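Local coordinates for protein alcohol dehydrogenase, zinc-containing (Streptococcus pneumoniae serotype 2, PDB 5YLN) that binds zinc and probably catalyses the NAD+-dependent interconversion of alcohols with aldehydes or ketones, as zinc-containing alcohol dehydrogenases do, at residues K6-V11 with S327-A332; C92-G95 with Y99-K102; L213-T218 with P316-T321; K260-G263 with T267-N270. All blocks are in the same frame, centred on the assembly; numbering follows the deposited sequence.

Contact 1: K6-V11 with S327-A332; sequences KAYTYV and SEIEKA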
loop_
_atom_site.group_PDB
_atom_site.type_symbol
_atom_site.label_atom_id
_atom_site.label_comp_id
_atom_site.label_asym_id
_atom_site.label_seq_id
_atom_site.Cartn_x
_atom_site.Cartn_y
_atom_site.Cartn_z
ATOM N N LYS A 6 -6.812 -30.069 -31.358
ATOM C CA LYS A 6 -8.003 -29.627 -30.641
ATOM C C LYS A 6 -7.626 -28.542 -29.647
ATOM O O LYS A 6 -6.531 -28.565 -29.068
ATOM C CB LYS A 6 -8.674 -30.770 -29.874
ATOM C CG LYS A 6 -9.121 -31.990 -30.708
ATOM C CD LYS A 6 -10.000 -31.616 -31.855
ATOM C CE LYS A 6 -11.451 -31.455 -31.443
ATOM N NZ LYS A 6 -12.344 -31.528 -32.626
ATOM N N ALA A 7 -8.566 -27.621 -29.421
ATOM C CA ALA A 7 -8.383 -26.467 -28.548
ATOM C C ALA A 7 -9.740 -25.923 -28.100
ATOM O O ALA A 7 -10.744 -26.079 -28.796
ATOM C CB ALA A 7 -7.584 -25.377 -29.257
ATOM N N TYR A 8 -9.758 -25.288 -26.924
ATOM C CA TYR A 8 -10.943 -24.613 -26.390
ATOM C C TYR A 8 -10.788 -23.110 -26.602
ATOM O O TYR A 8 -9.965 -22.459 -25.946
ATOM C CB TYR A 8 -11.157 -24.937 -24.910
ATOM C CG TYR A 8 -12.597 -24.755 -24.465
ATOM C CD1 TYR A 8 -13.637 -25.380 -25.153
ATOM C CD2 TYR A 8 -12.920 -23.958 -23.363
ATOM C CE1 TYR A 8 -14.972 -25.212 -24.759
ATOM C CE2 TYR A 8 -14.244 -23.791 -22.946
ATOM C CZ TYR A 8 -15.265 -24.416 -23.648
ATOM O OH TYR A 8 -16.572 -24.248 -23.243
ATOM N N THR A 9 -11.598 -22.559 -27.501
ATOM C CA THR A 9 -11.464 -21.191 -27.977
ATOM C C THR A 9 -12.604 -20.328 -27.449
ATOM O O THR A 9 -13.757 -20.760 -27.419
ATOM C CB THR A 9 -11.478 -21.141 -29.513
ATOM O OG1 THR A 9 -12.730 -21.657 -29.984
ATOM C CG2 THR A 9 -10.330 -21.952 -30.121
ATOM N N TYR A 10 -12.270 -19.104 -27.053
ATOM C CA TYR A 10 -13.263 -18.063 -26.842
ATOM C C TYR A 10 -13.803 -17.584 -28.189
ATOM O O TYR A 10 -13.036 -17.358 -29.132
ATOM C CB TYR A 10 -12.634 -16.899 -26.075
ATOM C CG TYR A 10 -13.555 -15.713 -25.876
ATOM C CD1 TYR A 10 -14.763 -15.854 -25.207
ATOM C CD2 TYR A 10 -13.201 -14.449 -26.324
ATOM C CE1 TYR A 10 -15.607 -14.776 -25.004
ATOM C CE2 TYR A 10 -14.043 -13.355 -26.128
ATOM C CZ TYR A 10 -15.251 -13.530 -25.475
ATOM O OH TYR A 10 -16.117 -12.462 -25.268
ATOM N N VAL A 11 -15.125 -17.431 -28.292
ATOM C CA VAL A 11 -15.772 -16.984 -29.529
ATOM C C VAL A 11 -16.354 -15.578 -29.388
ATOM O O VAL A 11 -15.968 -14.654 -30.109
ATOM C CB VAL A 11 -16.863 -17.973 -29.995
ATOM C CG1 VAL A 11 -17.375 -17.577 -31.380
ATOM C CG2 VAL A 11 -16.339 -19.391 -29.992
ATOM N N SER A 327 -10.769 -33.884 -24.110
ATOM C CA SER A 327 -11.910 -33.963 -25.016
ATOM C C SER A 327 -13.227 -33.732 -24.294
ATOM O O SER A 327 -14.249 -33.501 -24.947
ATOM C CB SER A 327 -11.941 -35.320 -25.706
ATOM O OG SER A 327 -11.877 -36.340 -24.736
ATOM N N GLU A 328 -13.231 -33.799 -22.965
ATOM C CA GLU A 328 -14.421 -33.493 -22.187
ATOM C C GLU A 328 -14.289 -32.144 -21.481
ATOM O O GLU A 328 -14.885 -31.932 -20.424
ATOM C CB GLU A 328 -14.707 -34.612 -21.184
ATOM C CG GLU A 328 -14.882 -36.016 -21.806
ATOM C CD GLU A 328 -16.217 -36.209 -22.559
ATOM O OE1 GLU A 328 -17.013 -35.248 -22.639
ATOM O OE2 GLU A 328 -16.474 -37.328 -23.073
ATOM N N ILE A 329 -13.517 -31.220 -22.062
ATOM C CA ILE A 329 -13.291 -29.929 -21.420
ATOM C C ILE A 329 -14.597 -29.154 -21.226
ATOM O O ILE A 329 -14.742 -28.432 -20.233
ATOM C CB ILE A 329 -12.257 -29.116 -22.219
ATOM C CG1 ILE A 329 -11.921 -27.836 -21.475
ATOM C CG2 ILE A 329 -12.789 -28.819 -23.623
ATOM C CD1 ILE A 329 -10.487 -27.369 -21.637
ATOM N N GLU A 330 -15.570 -29.305 -22.136
ATOM C CA GLU A 330 -16.887 -28.696 -21.936
ATOM C C GLU A 330 -17.501 -29.112 -20.604
ATOM O O GLU A 330 -18.035 -28.282 -19.867
ATOM C CB GLU A 330 -17.846 -29.071 -23.074
ATOM C CG GLU A 330 -17.430 -28.622 -24.458
ATOM C CD GLU A 330 -18.430 -27.671 -25.101
ATOM O OE1 GLU A 330 -19.524 -27.466 -24.530
ATOM O OE2 GLU A 330 -18.118 -27.119 -26.179
ATOM N N LYS A 331 -17.459 -30.406 -20.290
ATOM C CA LYS A 331 -17.953 -30.854 -18.990
ATOM C C LYS A 331 -17.153 -30.240 -17.850
ATOM O O LYS A 331 -17.712 -29.941 -16.789
ATOM C CB LYS A 331 -17.890 -32.375 -18.880
ATOM C CG LYS A 331 -18.940 -33.140 -19.654
ATOM C CD LYS A 331 -18.540 -34.602 -19.673
ATOM C CE LYS A 331 -19.474 -35.448 -20.524
ATOM N NZ LYS A 331 -20.643 -35.900 -19.733
ATOM N N ALA A 332 -15.837 -30.089 -18.034
ATOM C CA ALA A 332 -14.996 -29.532 -16.974
ATOM C C ALA A 332 -15.421 -28.105 -16.635
ATOM O O ALA A 332 -15.512 -27.730 -15.461
ATOM C CB ALA A 332 -13.518 -29.571 -17.384
#

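Contact 2: C92-G95 with Y99-K102; sequences CACG and YCKK. With ZN (zinc ion), chain F.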
loop_
_atom_site.group_PDB
_atom_site.type_symbol
_atom_site.label_atom_id
_atom_site.label_comp_id
_atom_site.label_asym_id
_atom_site.label_seq_id
_atom_site.Cartn_x
_atom_site.Cartn_y
_atom_site.Cartn_z
ATOM N N CYS A 92 4.738 -14.857 -19.071
ATOM C CA CYS A 92 5.939 -14.914 -19.899
ATOM C C CYS A 92 6.885 -13.780 -19.532
ATOM O O CYS A 92 6.451 -12.640 -19.338
ATOM C CB CYS A 92 5.589 -14.798 -21.382
ATOM S SG CYS A 92 4.342 -15.960 -21.949
ATOM N N ALA A 93 8.185 -14.084 -19.510
ATOM C CA ALA A 93 9.220 -13.135 -19.107
ATOM C C ALA A 93 10.360 -13.172 -20.119
ATOM O O ALA A 93 10.953 -14.226 -20.345
ATOM C CB ALA A 93 9.735 -13.466 -17.698
ATOM N N CYS A 94 10.683 -12.020 -20.716
ATOM C CA CYS A 94 11.802 -11.976 -21.652
ATOM C C CYS A 94 13.152 -11.998 -20.929
ATOM O O CYS A 94 14.151 -12.398 -21.536
ATOM C CB CYS A 94 11.697 -10.738 -22.552
ATOM S SG CYS A 94 12.232 -9.136 -21.745
ATOM N N GLY A 95 13.188 -11.595 -19.651
ATOM C CA GLY A 95 14.375 -11.623 -18.819
ATOM C C GLY A 95 15.334 -10.465 -19.008
ATOM O O GLY A 95 16.364 -10.423 -18.325
ATOM N N TYR A 99 11.260 -4.162 -16.697
ATOM C CA TYR A 99 10.545 -4.778 -15.583
ATOM C C TYR A 99 11.061 -6.168 -15.262
ATOM O O TYR A 99 11.054 -6.560 -14.092
ATOM C CB TYR A 99 9.033 -4.792 -15.854
ATOM C CG TYR A 99 8.474 -3.403 -15.707
ATOM C CD1 TYR A 99 8.625 -2.716 -14.501
ATOM C CD2 TYR A 99 7.849 -2.752 -16.775
ATOM C CE1 TYR A 99 8.142 -1.429 -14.350
ATOM C CE2 TYR A 99 7.368 -1.467 -16.636
ATOM C CZ TYR A 99 7.529 -0.806 -15.417
ATOM O OH TYR A 99 7.064 0.463 -15.252
ATOM N N CYS A 100 11.504 -6.925 -16.269
ATOM C CA CYS A 100 12.116 -8.227 -16.001
ATOM C C CYS A 100 13.384 -8.082 -15.163
ATOM O O CYS A 100 13.690 -8.940 -14.324
ATOM C CB CYS A 100 12.430 -8.949 -17.311
ATOM S SG CYS A 100 10.990 -9.726 -18.105
ATOM N N LYS A 101 14.147 -7.018 -15.395
ATOM C CA LYS A 101 15.329 -6.789 -14.571
ATOM C C LYS A 101 14.968 -6.568 -13.104
ATOM O O LYS A 101 15.794 -6.832 -12.229
ATOM C CB LYS A 101 16.131 -5.611 -15.132
ATOM C CG LYS A 101 16.958 -5.996 -16.360
ATOM C CD LYS A 101 17.955 -7.105 -16.006
ATOM C CE LYS A 101 18.910 -7.397 -17.141
ATOM N NZ LYS A 101 19.492 -6.145 -17.691
ATOM N N LYS A 102 13.744 -6.131 -12.816
ATOM C CA LYS A 102 13.270 -5.980 -11.450
ATOM C C LYS A 102 12.613 -7.242 -10.903
ATOM O O LYS A 102 12.227 -7.255 -9.731
ATOM C CB LYS A 102 12.280 -4.814 -11.356
ATOM C CG LYS A 102 12.876 -3.441 -11.672
ATOM C CD LYS A 102 11.800 -2.356 -11.653
ATOM C CE LYS A 102 12.395 -0.968 -11.855
ATOM N NZ LYS A 102 13.205 -0.519 -10.683
HETATM ZN ZN ZN F . 10.787 -8.564 -19.995
#

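Contact 3: L213-T218 with P316-T321; sequences LSFGAT and PEKLVT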
loop_
_atom_site.group_PDB
_atom_site.type_symbol
_atom_site.label_atom_id
_atom_site.label_comp_id
_atom_site.label_asym_id
_atom_site.label_seq_id
_atom_site.Cartn_x
_atom_site.Cartn_y
_atom_site.Cartn_z
ATOM N N LEU A 213 -11.166 -24.732 7.198
ATOM C CA LEU A 213 -10.667 -25.332 8.431
ATOM C C LEU A 213 -9.886 -26.608 8.144
ATOM O O LEU A 213 -8.845 -26.855 8.764
ATOM C CB LEU A 213 -11.826 -25.609 9.388
ATOM C CG LEU A 213 -12.625 -24.397 9.898
ATOM C CD1 LEU A 213 -13.764 -24.843 10.819
ATOM C CD2 LEU A 213 -11.736 -23.408 10.612
ATOM N N SER A 214 -10.356 -27.419 7.188
ATOM C CA SER A 214 -9.598 -28.598 6.777
ATOM C C SER A 214 -8.215 -28.224 6.272
ATOM O O SER A 214 -7.256 -28.981 6.453
ATOM C CB SER A 214 -10.333 -29.369 5.674
ATOM O OG SER A 214 -11.210 -30.312 6.226
ATOM N N PHE A 215 -8.104 -27.095 5.578
ATOM C CA PHE A 215 -6.830 -26.687 5.004
ATOM C C PHE A 215 -5.919 -25.973 6.005
ATOM O O PHE A 215 -4.805 -25.580 5.636
ATOM C CB PHE A 215 -7.055 -25.782 3.790
ATOM C CG PHE A 215 -7.415 -26.513 2.533
ATOM C CD1 PHE A 215 -8.079 -27.733 2.575
ATOM C CD2 PHE A 215 -7.088 -25.978 1.295
ATOM C CE1 PHE A 215 -8.418 -28.402 1.398
ATOM C CE2 PHE A 215 -7.428 -26.645 0.112
ATOM C CZ PHE A 215 -8.094 -27.860 0.170
ATOM N N GLY A 216 -6.348 -25.796 7.248
ATOM C CA GLY A 216 -5.516 -25.171 8.247
ATOM C C GLY A 216 -5.899 -23.772 8.665
ATOM O O GLY A 216 -5.075 -23.093 9.297
ATOM N N ALA A 217 -7.099 -23.305 8.326
ATOM C CA ALA A 217 -7.593 -22.096 8.964
ATOM C C ALA A 217 -7.826 -22.368 10.441
ATOM O O ALA A 217 -8.248 -23.460 10.832
ATOM C CB ALA A 217 -8.895 -21.614 8.317
ATOM N N THR A 218 -7.572 -21.353 11.265
ATOM C CA THR A 218 -7.777 -21.497 12.703
ATOM C C THR A 218 -9.189 -21.141 13.128
ATOM O O THR A 218 -9.685 -21.712 14.104
ATOM C CB THR A 218 -6.759 -20.646 13.476
ATOM O OG1 THR A 218 -7.025 -19.249 13.278
ATOM C CG2 THR A 218 -5.326 -20.960 12.983
ATOM N N PRO A 316 -0.339 -28.775 -1.957
ATOM C CA PRO A 316 -1.309 -28.054 -2.801
ATOM C C PRO A 316 -2.197 -28.953 -3.646
ATOM O O PRO A 316 -3.204 -28.469 -4.174
ATOM C CB PRO A 316 -0.417 -27.182 -3.686
ATOM C CG PRO A 316 0.905 -27.901 -3.703
ATOM C CD PRO A 316 1.050 -28.509 -2.365
ATOM N N GLU A 317 -1.872 -30.239 -3.789
ATOM C CA GLU A 317 -2.721 -31.096 -4.596
ATOM C C GLU A 317 -4.126 -31.206 -4.029
ATOM O O GLU A 317 -5.022 -31.650 -4.749
ATOM C CB GLU A 317 -2.100 -32.490 -4.753
ATOM C CG GLU A 317 -1.817 -33.240 -3.463
ATOM C CD GLU A 317 -0.455 -32.900 -2.834
ATOM O OE1 GLU A 317 0.013 -33.707 -2.007
ATOM O OE2 GLU A 317 0.144 -31.845 -3.152
ATOM N N LYS A 318 -4.357 -30.790 -2.778
ATOM C CA LYS A 318 -5.719 -30.845 -2.263
ATOM C C LYS A 318 -6.609 -29.726 -2.808
ATOM O O LYS A 318 -7.807 -29.733 -2.539
ATOM C CB LYS A 318 -5.721 -30.846 -0.724
ATOM C CG LYS A 318 -4.926 -29.751 -0.044
ATOM C CD LYS A 318 -4.833 -30.007 1.468
ATOM C CE LYS A 318 -3.674 -29.240 2.099
ATOM N NZ LYS A 318 -3.367 -29.678 3.496
ATOM N N LEU A 319 -6.056 -28.781 -3.576
ATOM C CA LEU A 319 -6.870 -27.855 -4.354
ATOM C C LEU A 319 -7.606 -28.537 -5.504
ATOM O O LEU A 319 -8.516 -27.936 -6.083
ATOM C CB LEU A 319 -5.997 -26.727 -4.907
ATOM C CG LEU A 319 -5.540 -25.756 -3.802
ATOM C CD1 LEU A 319 -4.387 -24.883 -4.265
ATOM C CD2 LEU A 319 -6.693 -24.888 -3.307
ATOM N N VAL A 320 -7.232 -29.762 -5.869
ATOM C CA VAL A 320 -7.801 -30.420 -7.043
ATOM C C VAL A 320 -8.845 -31.427 -6.585
ATOM O O VAL A 320 -8.550 -32.325 -5.787
ATOM C CB VAL A 320 -6.719 -31.093 -7.901
ATOM C CG1 VAL A 320 -7.383 -31.929 -9.022
ATOM C CG2 VAL A 320 -5.789 -30.030 -8.487
ATOM N N THR A 321 -10.066 -31.291 -7.114
ATOM C CA THR A 321 -11.206 -32.074 -6.666
ATOM C C THR A 321 -11.874 -32.894 -7.761
ATOM O O THR A 321 -12.565 -33.859 -7.433
ATOM C CB THR A 321 -12.268 -31.157 -6.035
ATOM O OG1 THR A 321 -12.660 -30.168 -6.994
ATOM C CG2 THR A 321 -11.709 -30.445 -4.778
#

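Contact 4: K260-G263 with T267-N270; sequences KIIG and TVAN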
loop_
_atom_site.group_PDB
_atom_site.type_symbol
_atom_site.label_atom_id
_atom_site.label_comp_id
_atom_site.label_asym_id
_atom_site.label_seq_id
_atom_site.Cartn_x
_atom_site.Cartn_y
_atom_site.Cartn_z
ATOM N N LYS A 260 -12.854 -2.456 6.777
ATOM C CA LYS A 260 -13.472 -2.322 8.088
ATOM C C LYS A 260 -12.790 -3.149 9.184
ATOM O O LYS A 260 -13.003 -2.874 10.371
ATOM C CB LYS A 260 -14.953 -2.692 7.990
ATOM C CG LYS A 260 -15.739 -1.664 7.174
ATOM C CD LYS A 260 -17.211 -1.689 7.537
ATOM C CE LYS A 260 -17.922 -0.388 7.150
ATOM N NZ LYS A 260 -17.397 0.179 5.880
ATOM N N ILE A 261 -11.984 -4.149 8.838
ATOM C CA ILE A 261 -11.423 -5.046 9.843
ATOM C C ILE A 261 -9.926 -4.892 9.999
ATOM O O ILE A 261 -9.352 -5.487 10.921
ATOM C CB ILE A 261 -11.768 -6.521 9.546
ATOM C CG1 ILE A 261 -11.198 -6.962 8.184
ATOM C CG2 ILE A 261 -13.269 -6.718 9.619
ATOM C CD1 ILE A 261 -10.993 -8.505 8.014
ATOM N N ILE A 262 -9.278 -4.125 9.130
ATOM C CA ILE A 262 -7.840 -3.998 9.174
ATOM C C ILE A 262 -7.450 -3.124 10.362
ATOM O O ILE A 262 -8.112 -2.133 10.675
ATOM C CB ILE A 262 -7.331 -3.436 7.836
ATOM C CG1 ILE A 262 -5.833 -3.647 7.715
ATOM C CG2 ILE A 262 -7.741 -1.980 7.645
ATOM C CD1 ILE A 262 -5.441 -5.110 7.643
ATOM N N GLY A 263 -6.403 -3.533 11.074
ATOM C CA GLY A 263 -5.951 -2.796 12.234
ATOM C C GLY A 263 -4.862 -1.806 11.900
ATOM O O GLY A 263 -4.385 -1.752 10.768
ATOM N N THR A 267 -2.204 -4.394 6.448
ATOM C CA THR A 267 -2.233 -4.337 4.992
ATOM C C THR A 267 -3.475 -5.052 4.465
ATOM O O THR A 267 -3.748 -6.196 4.835
ATOM C CB THR A 267 -0.962 -4.951 4.387
ATOM O OG1 THR A 267 0.180 -4.164 4.758
ATOM C CG2 THR A 267 -1.037 -5.030 2.872
ATOM N N VAL A 268 -4.233 -4.367 3.619
ATOM C CA VAL A 268 -5.243 -5.004 2.776
ATOM C C VAL A 268 -4.541 -5.394 1.481
ATOM O O VAL A 268 -4.105 -4.525 0.720
ATOM C CB VAL A 268 -6.427 -4.067 2.503
ATOM C CG1 VAL A 268 -7.475 -4.746 1.588
ATOM C CG2 VAL A 268 -7.072 -3.598 3.812
ATOM N N ALA A 269 -4.385 -6.698 1.250
ATOM C CA ALA A 269 -3.745 -7.217 0.042
ATOM C C ALA A 269 -4.839 -7.686 -0.902
ATOM O O ALA A 269 -5.450 -8.735 -0.676
ATOM C CB ALA A 269 -2.775 -8.363 0.355
ATOM N N ASN A 270 -5.078 -6.914 -1.959
ATOM C CA ASN A 270 -6.030 -7.292 -2.992
ATOM C C ASN A 270 -5.397 -8.315 -3.931
ATOM O O ASN A 270 -4.305 -8.085 -4.452
ATOM C CB ASN A 270 -6.480 -6.070 -3.791
ATOM C CG ASN A 270 -7.452 -6.442 -4.905
ATOM O OD1 ASN A 270 -8.657 -6.539 -4.678
ATOM N ND2 ASN A 270 -6.926 -6.667 -6.106
#

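Contact 1: K6-V11 with S327-A332
The Tyr8 ring meets the start of helix 329-337 with one face and one edge. Ile329 lies on the face. Its CG1 is 4.3 Å above the Tyr8 ring plane and displaced from the ring centre. The CG2 branch of Ile329 approaches the same ring obliquely, 3.9 Å from Tyr8 CD1. The CD1 methyl of Ile329 reaches back to Tyr8 CB, at 4.1 Å. Both branches of the isoleucine thus run along the base and one side of the tyrosine.

At the ring edge, near its plane, sits the carboxylate of Glu330, with OE2 3.9 Å from Tyr8 CE1. The carboxylate and ring planes are 74° apart. The glutamate chain bends at its second torsion (chi2 -119°), which brings the exposed carboxylate round to the ring. The oxygen meets a C-H edge here, so any attraction is weak.

The CA-CB bond of Tyr8 points toward the helix. Its chi1 of -157° sets CG beside the carbonyl carbon, where the ring meets Ile329. Tyr333, one turn further along that helix, also meets this ring with its own. Phe18 and Ile349 pack on Ile329 as well.

The contact is a helix laid over strand 4-12, which pairs with strand 15-22. This joins the N-terminal hairpin to a C-terminal helix, consistent with a GroES-like catalytic domain built from both ends of the chain.

Contact 2: C92-G95 with Y99-K102
Zinc coordination dominates the meeting of Cys94 with Cys100. The ion lies 2.3 Å from Cys94 SG and 2.2 Å from Cys100 SG. Cys94 SG and Cys100 SG stand 3.9 Å apart, as neighbouring ligands of one metal and not as a disulfide. They come to the ion by different torsions. Cys94 SG sits between its backbone nitrogen and carbonyl carbon (chi1 78°), whereas Cys100 SG lies beside its nitrogen, opposite the carbonyl carbon (chi1 -78°).

Cys97 and Cys108 complete the four-sulfur site. Cys94, Cys97 and Cys100 are spaced three residues apart in one loop between strands 91-92 and 113-114. This is the structural zinc lobe of the zinc-containing alcohol dehydrogenases, distinct from the site of Cys42 and His64.

One hydrogen bond joins the segments. Gly95 N donates to Cys100 SG over 3.3 Å, with an N-H...S angle of 156°. That sulfur is gripped by the metal and by a backbone amide together, which would be expected to spread some of its negative charge. Gly95 has a positive phi, a conformation that glycine adopts readily.

Van der Waals contacts are few. Ala93 CB touches Cys100 SG at 4.0 Å. On the exposed side chain of Lys101, bends at chi2 and chi4 bring CE to 4.1 Å from Gly95 O. Tyr99 faces elsewhere and packs on Arg240 of the second subunit.

Contact 3: L213-T218 with P316-T321
Phe215 and Lys318 form the tight part of this contact. The lysine chain runs over one face of the phenylalanine ring, and the two side chains run antiparallel to one another where they overlap. Lys318 CG sits over the ring in a CH-pi contact, 4.1 Å from the Phe215 centroid and 25° off the normal. Further along, Lys318 CD lies 3.9 Å above the Phe215 ring plane, nearer the ring's margin than its middle. The lysine starts with CG between its backbone nitrogen and carbonyl carbon (chi1 52°) and is extended beyond, which lays its methylenes across the ring. The ring tip also meets the backbone, with Phe215 CZ 3.3 Å from Lys318 O.

Phe215 follows helix 206-214, whose end is closed by a Schellman motif at Gly216. This helix belongs to the Rossmann-type coenzyme domain. Its partner, the 3-10 segment 316-319, leads into strand 322-325 of the sheet that includes strands 33-39 and 66-72. The ring therefore bridges two parts of the fold.

At the ring edge, near its plane, Leu319 CD2 is 3.9 Å from Phe215 CE2. Leu319 is buried and also packs on Leu185 of helix 182-191.

The amino end of Lys318 is held more loosely. Its NZ is 5.5 Å from the Phe215 centroid, at most a weak cation-pi attraction. Glu315 gives NZ only a long, weak ion pair. Both Lys318 and Phe215 are partly exposed.

Contact 4: K260-G263 with T267-N270
Thr267 is met by Ile262 through its backbone. The CD1 methyl of Ile262 lies 3.5 Å from Thr267 O and also 3.5 Å from Thr267 N, so it rests against the main chain of the strand. Ile262 CG1 follows at 3.9 Å from Thr267 N. The threonine side chain leaves its CA away from the isoleucine, and its OG1 is hydrogen-bonded to Asn291 instead.

Val268 comes next and supplies the side-chain partner. Its CG2 touches Ile262 CB at 4.0 Å and Ile262 CG1 at 4.1 Å. The branches meet at a slant. Val268 CG1 is the branch anti to its backbone nitrogen (chi1 179°), which puts CG2 beside that nitrogen, on the side where Ile262 packs. Ile262 has CG1 anti to its nitrogen (chi1 -165°), and a bend at chi2 (65°) then sets CD1 against Thr267. The Ile262-Val268 pairing is apolar, and all three touching residues are buried.

Ala269 and Asn270 continue the strand past the isoleucine. Asn270 is hydrogen-bonded to His274 and Gly272 by its amide, and packs on Leu282 of the second subunit.

Helix 252-261 runs straight into strand 262-263, and a short turn then leads to strand 266-270. That last strand lies in the parallel Rossmann-type sheet between strands 242-247 and 291-293. Ile262 fills in beside it against Val242 and Ile290, while Ile261 turns to helix 226-236.

How the contacts relate
The chain starts in strand 4-12, whose partner helix 329-337 comes near the C terminus. Contact 1 thus closes a loop of over 300 residues, and the other three nest inside it. Contact 2 closes first, a small zinc loop in the GroES-like part. Contact 3 opens later, at the end of helix 206-214, and ties the coenzyme-binding part to the stretch returning toward strand 322-325. Contact 4 is a short loop nested inside contact 3, within the Rossmann-type sheet. Contact 2 is in series with both contacts 3 and 4, and none cross. Contacts 1 and 3 approach to about 9 Å between nearest atoms, while contacts 1 and 4 lie on opposite sides of the chain's centre.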